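Local coordinates for protein immunoreactive 84kD antigen PG93 (Porphyromonas gingivalis, PDB 5M11) that serves as an essential cell-surface component of the type IX secretion system in this human oral bacterium and binds metal ions, at residues 160-172 / 183-196. Numbering follows the deposited sequence.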
loop_
_atom_site.group_PDB
_atom_site.type_symbol
_atom_site.label_atom_id
_atom_site.label_comp_id
_atom_site.label_asym_id
_atom_site.label_seq_id
_atom_site.Cartn_x
_atom_site.Cartn_y
_atom_site.Cartn_z
ATOM N N ARG A 160 -8.013 -21.752 35.711
ATOM C CA ARG A 160 -8.953 -20.635 35.816
ATOM C C ARG A 160 -8.606 -19.530 34.824
ATOM O O ARG A 160 -7.433 -19.229 34.594
ATOM C CB ARG A 160 -8.999 -20.077 37.222
ATOM C CG ARG A 160 -9.879 -20.873 38.174
ATOM C CD ARG A 160 -9.208 -21.065 39.531
ATOM N NE ARG A 160 -8.383 -19.912 39.907
ATOM C CZ ARG A 160 -7.381 -19.949 40.776
ATOM N NH1 ARG A 160 -7.052 -21.089 41.369
ATOM N NH2 ARG A 160 -6.691 -18.852 41.048
ATOM N N LEU A 161 -9.627 -18.951 34.222
ATOM C CA LEU A 161 -9.494 -17.939 33.210
ATOM C C LEU A 161 -10.237 -16.686 33.654
ATOM O O LEU A 161 -11.355 -16.756 34.184
ATOM C CB LEU A 161 -10.083 -18.538 31.934
ATOM C CG LEU A 161 -9.665 -17.990 30.586
ATOM C CD1 LEU A 161 -8.206 -18.274 30.320
ATOM C CD2 LEU A 161 -10.511 -18.642 29.498
ATOM N N LEU A 162 -9.604 -15.543 33.472
ATOM C CA LEU A 162 -10.130 -14.253 33.889
ATOM C C LEU A 162 -10.465 -13.390 32.671
ATOM O O LEU A 162 -9.647 -13.238 31.767
ATOM C CB LEU A 162 -9.082 -13.604 34.788
ATOM C CG LEU A 162 -9.558 -12.807 35.968
ATOM C CD1 LEU A 162 -10.534 -13.596 36.841
ATOM C CD2 LEU A 162 -8.382 -12.381 36.777
ATOM N N MET A 163 -11.667 -12.870 32.626
ATOM C CA MET A 163 -12.159 -12.123 31.471
ATOM C C MET A 163 -12.786 -10.799 31.910
ATOM O O MET A 163 -13.604 -10.772 32.837
ATOM C CB MET A 163 -13.186 -13.000 30.688
ATOM C CG MET A 163 -14.129 -12.267 29.732
ATOM S SD MET A 163 -14.959 -13.464 28.614
ATOM C CE MET A 163 -16.496 -13.579 29.394
ATOM N N LEU A 164 -12.399 -9.710 31.239
ATOM C CA LEU A 164 -12.967 -8.404 31.511
ATOM C C LEU A 164 -13.812 -7.989 30.310
ATOM O O LEU A 164 -13.254 -7.780 29.233
ATOM C CB LEU A 164 -11.845 -7.400 31.813
ATOM C CG LEU A 164 -12.209 -5.946 32.093
ATOM C CD1 LEU A 164 -12.951 -5.774 33.431
ATOM C CD2 LEU A 164 -10.963 -5.128 32.145
ATOM N N LYS A 165 -15.152 -7.987 30.460
ATOM C CA LYS A 165 -16.038 -7.551 29.393
ATOM C C LYS A 165 -17.113 -6.670 29.994
ATOM O O LYS A 165 -17.575 -6.907 31.123
ATOM C CB LYS A 165 -16.625 -8.696 28.541
ATOM C CG LYS A 165 -17.707 -9.569 29.176
ATOM C CD LYS A 165 -18.417 -10.478 28.152
ATOM C CE LYS A 165 -19.507 -11.351 28.756
ATOM N NZ LYS A 165 -20.696 -10.580 29.235
ATOM N N GLU A 166 -17.453 -5.597 29.254
ATOM C CA GLU A 166 -18.429 -4.584 29.619
ATOM C C GLU A 166 -18.272 -4.151 31.110
ATOM O O GLU A 166 -19.251 -4.101 31.844
ATOM C CB GLU A 166 -19.853 -5.085 29.333
ATOM C CG GLU A 166 -20.153 -5.441 27.887
ATOM C CD GLU A 166 -21.373 -6.328 27.696
ATOM O OE1 GLU A 166 -21.662 -7.152 28.596
ATOM O OE2 GLU A 166 -22.005 -6.241 26.618
ATOM N N GLY A 167 -17.053 -3.850 31.543
ATOM C CA GLY A 167 -16.806 -3.375 32.906
ATOM C C GLY A 167 -17.039 -4.365 34.036
ATOM O O GLY A 167 -17.169 -3.973 35.201
ATOM N N GLN A 168 -17.058 -5.654 33.706
ATOM C CA GLN A 168 -17.242 -6.715 34.669
ATOM C C GLN A 168 -16.081 -7.700 34.627
ATOM O O GLN A 168 -15.605 -8.065 33.548
ATOM C CB GLN A 168 -18.542 -7.446 34.369
ATOM C CG GLN A 168 -19.734 -6.928 35.129
ATOM C CD GLN A 168 -20.969 -7.736 34.818
ATOM O OE1 GLN A 168 -21.205 -8.163 33.679
ATOM N NE2 GLN A 168 -21.809 -7.925 35.821
ATOM N N LEU A 169 -15.652 -8.170 35.784
ATOM C CA LEU A 169 -14.612 -9.176 35.775
ATOM C C LEU A 169 -15.255 -10.567 35.996
ATOM O O LEU A 169 -16.000 -10.753 36.964
ATOM C CB LEU A 169 -13.543 -8.855 36.829
ATOM C CG LEU A 169 -12.298 -9.722 36.809
ATOM C CD1 LEU A 169 -11.537 -9.557 35.510
ATOM C CD2 LEU A 169 -11.401 -9.413 37.988
ATOM N N PHE A 170 -15.004 -11.525 35.071
ATOM C CA PHE A 170 -15.526 -12.896 35.180
ATOM C C PHE A 170 -14.404 -13.892 35.378
ATOM O O PHE A 170 -13.326 -13.695 34.821
ATOM C CB PHE A 170 -16.340 -13.300 33.938
ATOM C CG PHE A 170 -17.532 -12.424 33.667
ATOM C CD1 PHE A 170 -18.728 -12.627 34.335
ATOM C CD2 PHE A 170 -17.451 -11.378 32.749
ATOM C CE1 PHE A 170 -19.830 -11.809 34.084
ATOM C CE2 PHE A 170 -18.554 -10.563 32.496
ATOM C CZ PHE A 170 -19.740 -10.789 33.154
ATOM N N ILE A 171 -14.652 -14.942 36.197
ATOM C CA ILE A 171 -13.728 -16.066 36.413
ATOM C C ILE A 171 -14.419 -17.348 35.935
ATOM O O ILE A 171 -15.624 -17.520 36.158
ATOM C CB ILE A 171 -13.215 -16.185 37.859
ATOM C CG1 ILE A 171 -12.066 -17.192 37.973
ATOM C CG2 ILE A 171 -14.333 -16.469 38.861
ATOM C CD1 ILE A 171 -10.937 -16.737 38.935
ATOM N N GLY A 172 -13.679 -18.205 35.252
ATOM C CA GLY A 172 -14.238 -19.454 34.773
ATOM C C GLY A 172 -13.189 -20.519 34.655
ATOM O O GLY A 172 -12.039 -20.191 34.354
ATOM N N ALA A 183 -21.459 -20.697 33.104
ATOM C CA ALA A 183 -20.214 -21.326 33.561
ATOM C C ALA A 183 -19.219 -20.325 34.165
ATOM O O ALA A 183 -18.303 -20.730 34.886
ATOM C CB ALA A 183 -19.567 -22.072 32.425
ATOM N N TRP A 184 -19.377 -19.033 33.858
ATOM C CA TRP A 184 -18.532 -17.966 34.406
ATOM C C TRP A 184 -19.168 -17.394 35.674
ATOM O O TRP A 184 -20.390 -17.376 35.798
ATOM C CB TRP A 184 -18.332 -16.840 33.388
ATOM C CG TRP A 184 -17.627 -17.238 32.129
ATOM C CD1 TRP A 184 -18.198 -17.716 30.985
ATOM C CD2 TRP A 184 -16.244 -17.013 31.822
ATOM N NE1 TRP A 184 -17.238 -17.877 30.009
ATOM C CE2 TRP A 184 -16.031 -17.453 30.498
ATOM C CE3 TRP A 184 -15.149 -16.536 32.562
ATOM C CZ2 TRP A 184 -14.772 -17.439 29.903
ATOM C CZ3 TRP A 184 -13.905 -16.510 31.966
ATOM C CH2 TRP A 184 -13.724 -16.965 30.653
ATOM N N THR A 185 -18.327 -16.899 36.592
ATOM C CA THR A 185 -18.721 -16.262 37.853
ATOM C C THR A 185 -18.277 -14.808 37.842
ATOM O O THR A 185 -17.063 -14.540 37.740
ATOM C CB THR A 185 -18.085 -16.999 39.055
ATOM O OG1 THR A 185 -18.147 -18.416 38.865
ATOM C CG2 THR A 185 -18.696 -16.587 40.402
ATOM N N ALA A 186 -19.242 -13.875 37.956
ATOM C CA ALA A 186 -18.947 -12.442 38.013
ATOM C C ALA A 186 -18.319 -12.094 39.374
ATOM O O ALA A 186 -18.830 -12.506 40.410
ATOM C CB ALA A 186 -20.211 -11.635 37.767
ATOM N N LEU A 187 -17.179 -11.392 39.364
ATOM C CA LEU A 187 -16.401 -11.019 40.558
ATOM C C LEU A 187 -16.598 -9.563 41.013
ATOM O O LEU A 187 -16.268 -8.627 40.268
ATOM C CB LEU A 187 -14.904 -11.229 40.280
ATOM C CG LEU A 187 -14.404 -12.642 40.143
ATOM C CD1 LEU A 187 -12.928 -12.640 39.719
ATOM C CD2 LEU A 187 -14.608 -13.425 41.443
ATOM N N SER A 188 -17.073 -9.381 42.261
ATOM C CA SER A 188 -17.243 -8.059 42.873
ATOM C C SER A 188 -15.974 -7.684 43.624
ATOM O O SER A 188 -15.680 -8.264 44.672
ATOM C CB SER A 188 -18.449 -8.032 43.800
ATOM O OG SER A 188 -19.599 -7.648 43.065
ATOM N N LEU A 189 -15.182 -6.769 43.051
ATOM C CA LEU A 189 -13.902 -6.347 43.628
ATOM C C LEU A 189 -13.947 -4.885 44.067
ATOM O O LEU A 189 -14.582 -4.049 43.422
ATOM C CB LEU A 189 -12.765 -6.570 42.604
ATOM C CG LEU A 189 -11.910 -7.829 42.721
ATOM C CD1 LEU A 189 -12.731 -9.099 43.038
ATOM C CD2 LEU A 189 -11.099 -8.042 41.484
ATOM N N ASN A 190 -13.264 -4.582 45.168
ATOM C CA ASN A 190 -13.216 -3.227 45.685
ATOM C C ASN A 190 -12.266 -2.366 44.820
ATOM O O ASN A 190 -11.106 -2.141 45.185
ATOM C CB ASN A 190 -12.822 -3.210 47.174
ATOM C CG ASN A 190 -12.793 -1.824 47.799
ATOM O OD1 ASN A 190 -13.790 -1.079 47.782
ATOM N ND2 ASN A 190 -11.643 -1.449 48.361
ATOM N N LEU A 191 -12.773 -1.931 43.646
ATOM C CA LEU A 191 -12.144 -1.008 42.699
ATOM C C LEU A 191 -13.144 -0.679 41.590
ATOM O O LEU A 191 -14.021 -1.506 41.340
ATOM C CB LEU A 191 -10.769 -1.471 42.129
ATOM C CG LEU A 191 -10.632 -2.770 41.350
ATOM C CD1 LEU A 191 -11.160 -2.638 39.961
ATOM C CD2 LEU A 191 -9.181 -3.111 41.160
ATOM N N PRO A 192 -13.068 0.504 40.918
ATOM C CA PRO A 192 -14.035 0.776 39.828
ATOM C C PRO A 192 -13.705 -0.072 38.582
ATOM O O PRO A 192 -12.934 0.348 37.717
ATOM C CB PRO A 192 -13.882 2.279 39.589
ATOM C CG PRO A 192 -12.464 2.578 40.004
ATOM C CD PRO A 192 -12.119 1.629 41.102
ATOM N N MET A 193 -14.292 -1.282 38.503
ATOM C CA MET A 193 -14.058 -2.252 37.425
ATOM C C MET A 193 -14.427 -1.692 36.041
ATOM O O MET A 193 -13.816 -2.106 35.048
ATOM C CB MET A 193 -14.795 -3.570 37.699
ATOM C CG MET A 193 -14.217 -4.769 36.961
ATOM S SD MET A 193 -12.467 -5.173 37.310
ATOM C CE MET A 193 -12.636 -5.899 38.908
ATOM N N GLY A 194 -15.362 -0.736 35.993
ATOM C CA GLY A 194 -15.772 -0.079 34.753
ATOM C C GLY A 194 -14.720 0.856 34.166
ATOM O O GLY A 194 -14.801 1.229 32.987
ATOM N N SER A 195 -13.713 1.229 34.992
ATOM C CA SER A 195 -12.608 2.103 34.610
ATOM C C SER A 195 -11.349 1.308 34.240
ATOM O O SER A 195 -10.375 1.920 33.793
ATOM C CB SER A 195 -12.281 3.072 35.742
ATOM O OG SER A 195 -13.415 3.853 36.075
ATOM N N VAL A 196 -11.357 -0.041 34.426
ATOM C CA VAL A 196 -10.185 -0.884 34.168
ATOM C C VAL A 196 -9.992 -1.000 32.661
ATOM O O VAL A 196 -10.903 -1.459 31.970
ATOM C CB VAL A 196 -10.232 -2.281 34.854
ATOM C CG1 VAL A 196 -8.990 -3.106 34.517
ATOM C CG2 VAL A 196 -10.411 -2.173 36.367
#
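Trp184 lays its indole across the hairpin of strands 160-165 and 168-173, with Met163 over one face of the ring. The methyl CE of Met163 stands 4.2 Å from the centroid of the Trp184 six-membered ring, and its sulfur lies over the same face, a Met-aromatic contact for which a flexible thioether with a polarisable sulfur is well suited. The far corner of the indole reaches Leu161, whose CD2 is 3.8 Å from Trp184 CH2, while Trp184 NE1 is hydrogen-bonded to Leu178 O. Gly172, with no side chain, lets the ring close in: Gly172 N is 3.5 Å from Trp184 CE3. The Phe170 ring meets the backbone of Thr185 at its edge; the small Ala186 fits beside it, CB 3.7 Å from Phe170 CE1. Backbone bonds tie Ile171 to Thr185 in both directions. On the opposite face of the sheet from Phe170, Leu169 and Ile171 pack against Leu187. The Met193 chain, bent at CB-CG (chi2 59°) and CG-SD, curls its CE to 3.7 Å from Leu169 CB. Strand 185-187 is the fourth, outer strand of an antiparallel propeller blade; branched, apolar Leu169 suits the face turned to the next blade, touching Leu199 and Phe208.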